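Local coordinates for PcyX_EBK42635 (Marine metagenome, PDB 5OWG), which is a phage-type ferredoxin-dependent bilin reductase, probably forming phycoerythrobilin by a four-electron reduction of biliverdin, at residues A60-V65 against A76-F81. Numbering follows the deposited sequence.
Sequences AHLDVV and AHLCLF
D63 and H77 face each other as a hydrogen-bonded antiparallel pair: D63 N gives a nearly straight bond (177°) to H77 O, and H77 N returns one to D63 O at 2.6 Å. Two residues along, H61 and C79 form the second such pair, with H61 N 2.9 Å from C79 O and the return bond from C79 N to H61 O longer at 3.2 Å. Between these pairs L78 CA points its hydrogen at H61 O, 3.3 Å away, and L62 CA at H77 O; beyond them A76 CA makes the same kind of contact with D63 O.

On the face carrying H61, D63, H77 and C79, the imidazole of H77 turns its edge toward the face of the H61 ring in an offset T-shaped pair, centroids 5.9 Å apart and planes at 69°. Both rings are held by bonds beyond the hairpin, H61 NE2 to N49 OD1 and H77 ND1 to D94 OD1, which would limit their rotation. As in other ferredoxin-dependent bilin reductases, this face probably lines the bilin pocket between the sheet and the C-terminal helices; F232 lies against H77 and C79.

The other face is apolar. A60 CB meets L80 CG at 3.6 Å; with chi1 of L78 extended (-178°), its CD1 swings over H61 O and meets L62 CD1 at 4.0 Å. Helix 14-28 covers this face, I22 resting on L62 and W17 on A76. Strands 57-67 and 73-82 form the central hairpin of the antiparallel sheet, flanked by strands 47-53 and 90-96.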
ATOM      1  N   ALA A  60      -6.138   1.830   3.724  1.00 37.69           N
ATOM      2  CA  ALA A  60      -5.057   2.406   2.931  1.00 41.92           C
ATOM      3  C   ALA A  60      -3.829   2.460   3.825  1.00 27.24           C
ATOM      4  O   ALA A  60      -3.860   3.110   4.874  1.00 30.95           O
ATOM      5  CB  ALA A  60      -5.421   3.803   2.423  1.00 36.47           C
ATOM      6  N   HIS A  61      -2.753   1.790   3.416  1.00 31.08           N
ATOM      7  CA  HIS A  61      -1.628   1.504   4.300  1.00 35.85           C
ATOM      8  C   HIS A  61      -0.339   1.985   3.656  1.00 31.57           C
ATOM      9  O   HIS A  61      -0.001   1.557   2.548  1.00 40.00           O
ATOM     10  CB  HIS A  61      -1.557   0.003   4.600  1.00 37.48           C
ATOM     11  CG  HIS A  61      -0.381  -0.401   5.433  1.00 44.81           C
ATOM     12  ND1 HIS A  61       0.134  -1.679   5.415  1.00 42.33           N
ATOM     13  CD2 HIS A  61       0.374   0.297   6.314  1.00 49.38           C
ATOM     14  CE1 HIS A  61       1.159  -1.751   6.246  1.00 49.78           C
ATOM     15  NE2 HIS A  61       1.325  -0.566   6.805  1.00 47.24           N
ATOM     16  N   LEU A  62       0.383   2.861   4.352  1.00 44.10           N
ATOM     17  CA  LEU A  62       1.673   3.366   3.897  1.00 50.37           C
ATOM     18  C   LEU A  62       2.762   2.807   4.801  1.00 47.81           C
ATOM     19  O   LEU A  62       2.793   3.104   6.000  1.00 50.45           O
ATOM     20  CB  LEU A  62       1.705   4.895   3.903  1.00 44.85           C
ATOM     21  CG  LEU A  62       3.034   5.525   3.466  1.00 39.00           C
ATOM     22  CD1 LEU A  62       3.282   5.289   1.982  1.00 39.66           C
ATOM     23  CD2 LEU A  62       3.065   7.010   3.794  1.00 53.72           C
ATOM     24  N   ASP A  63       3.652   2.005   4.221  1.00 51.69           N
ATOM     25  CA  ASP A  63       4.760   1.389   4.937  1.00 40.80           C
ATOM     26  C   ASP A  63       6.064   1.914   4.353  1.00 41.55           C
ATOM     27  O   ASP A  63       6.366   1.660   3.181  1.00 49.60           O
ATOM     28  CB  ASP A  63       4.693  -0.135   4.828  1.00 50.54           C
ATOM     29  CG  ASP A  63       5.980  -0.808   5.258  1.00 47.81           C
ATOM     30  OD1 ASP A  63       6.653  -0.281   6.168  1.00 45.56           O
ATOM     31  OD2 ASP A  63       6.324  -1.857   4.675  1.00 50.01           O
ATOM     32  N   VAL A  64       6.831   2.638   5.166  1.00 38.22           N
ATOM     33  CA  VAL A  64       8.067   3.278   4.728  1.00 56.94           C
ATOM     34  C   VAL A  64       9.193   2.848   5.656  1.00 54.47           C
ATOM     35  O   VAL A  64       9.063   2.947   6.882  1.00 49.99           O
ATOM     36  CB  VAL A  64       7.944   4.814   4.714  1.00 56.85           C
ATOM     37  CG1 VAL A  64       9.245   5.466   4.243  1.00 52.31           C
ATOM     38  CG2 VAL A  64       6.790   5.244   3.830  1.00 55.11           C
ATOM     39  N   VAL A  65      10.292   2.379   5.074  1.00 44.44           N
ATOM     40  CA  VAL A  65      11.499   2.027   5.815  1.00 60.12           C
ATOM     41  C   VAL A  65      12.604   2.966   5.349  1.00 47.06           C
ATOM     42  O   VAL A  65      13.083   2.856   4.213  1.00 49.29           O
ATOM     43  CB  VAL A  65      11.903   0.560   5.609  1.00 52.58           C
ATOM     44  CG1 VAL A  65      13.137   0.226   6.437  1.00 61.82           C
ATOM     45  CG2 VAL A  65      10.753  -0.368   5.968  1.00 40.49           C
ATOM     46  N   ALA A  76       9.363   1.655   0.228  1.00 51.14           N
ATOM     47  CA  ALA A  76       8.024   2.102   0.566  1.00 47.72           C
ATOM     48  C   ALA A  76       7.016   1.122  -0.011  1.00 47.12           C
ATOM     49  O   ALA A  76       7.237   0.525  -1.068  1.00 40.32           O
ATOM     50  CB  ALA A  76       7.751   3.518   0.047  1.00 64.67           C
ATOM     51  N   HIS A  77       5.909   0.962   0.706  1.00 43.38           N
ATOM     52  CA  HIS A  77       4.816   0.097   0.289  1.00 50.96           C
ATOM     53  C   HIS A  77       3.511   0.838   0.520  1.00 36.85           C
ATOM     54  O   HIS A  77       3.317   1.452   1.572  1.00 34.45           O
ATOM     55  CB  HIS A  77       4.836  -1.228   1.064  1.00 42.96           C
ATOM     56  CG  HIS A  77       3.565  -2.012   0.964  1.00 33.41           C
ATOM     57  ND1 HIS A  77       3.337  -2.931  -0.038  1.00 53.14           N
ATOM     58  CD2 HIS A  77       2.459  -2.023   1.744  1.00 47.54           C
ATOM     59  CE1 HIS A  77       2.142  -3.471   0.128  1.00 54.73           C
ATOM     60  NE2 HIS A  77       1.589  -2.937   1.201  1.00 56.44           N
ATOM     61  N   LEU A  78       2.626   0.794  -0.473  1.00 42.99           N
ATOM     62  CA  LEU A  78       1.358   1.509  -0.411  1.00 37.20           C
ATOM     63  C   LEU A  78       0.285   0.641  -1.046  1.00 39.26           C
ATOM     64  O   LEU A  78       0.411   0.246  -2.209  1.00 38.24           O
ATOM     65  CB  LEU A  78       1.453   2.867  -1.118  1.00 45.61           C
ATOM     66  CG  LEU A  78       0.193   3.738  -1.093  1.00 43.75           C
ATOM     67  CD1 LEU A  78      -0.172   4.156   0.325  1.00 38.16           C
ATOM     68  CD2 LEU A  78       0.380   4.962  -1.970  1.00 45.92           C
ATOM     69  N   CYS A  79      -0.767   0.351  -0.283  1.00 42.28           N
ATOM     70  CA  CYS A  79      -1.839  -0.518  -0.740  1.00 32.12           C
ATOM     71  C   CYS A  79      -3.173   0.050  -0.282  1.00 39.66           C
ATOM     72  O   CYS A  79      -3.287   0.596   0.818  1.00 39.83           O
ATOM     73  CB  CYS A  79      -1.681  -1.945  -0.206  1.00 37.49           C
ATOM     74  SG  CYS A  79      -2.824  -3.112  -0.946  1.00 55.02           S
ATOM     75  N   LEU A  80      -4.185  -0.090  -1.139  1.00 51.27           N
ATOM     76  CA  LEU A  80      -5.534   0.381  -0.847  1.00 56.13           C
ATOM     77  C   LEU A  80      -6.531  -0.730  -1.143  1.00 42.51           C
ATOM     78  O   LEU A  80      -6.603  -1.215  -2.277  1.00 50.03           O
ATOM     79  CB  LEU A  80      -5.881   1.627  -1.668  1.00 50.20           C
ATOM     80  CG  LEU A  80      -5.594   2.995  -1.046  1.00 40.89           C
ATOM     81  CD1 LEU A  80      -4.104   3.297  -1.025  1.00 33.91           C
ATOM     82  CD2 LEU A  80      -6.353   4.092  -1.786  1.00 49.55           C
ATOM     83  N   PHE A  81      -7.303  -1.125  -0.124  1.00 34.18           N
ATOM     84  CA  PHE A  81      -8.405  -2.065  -0.293  1.00 28.20           C
ATOM     85  C   PHE A  81      -9.731  -1.315  -0.287  1.00 43.68           C
ATOM     86  O   PHE A  81      -9.978  -0.531   0.640  1.00 44.69           O
ATOM     87  CB  PHE A  81      -8.407  -3.103   0.825  1.00 53.05           C
ATOM     88  CG  PHE A  81      -7.360  -4.172   0.677  1.00 51.03           C
ATOM     89  CD1 PHE A  81      -7.573  -5.257  -0.158  1.00 52.01           C
ATOM     90  CD2 PHE A  81      -6.177  -4.105   1.391  1.00 50.35           C
ATOM     91  CE1 PHE A  81      -6.618  -6.247  -0.289  1.00 58.92           C
ATOM     92  CE2 PHE A  81      -5.218  -5.094   1.266  1.00 52.37           C
ATOM     93  CZ  PHE A  81      -5.439  -6.165   0.424  1.00 52.31           C
TER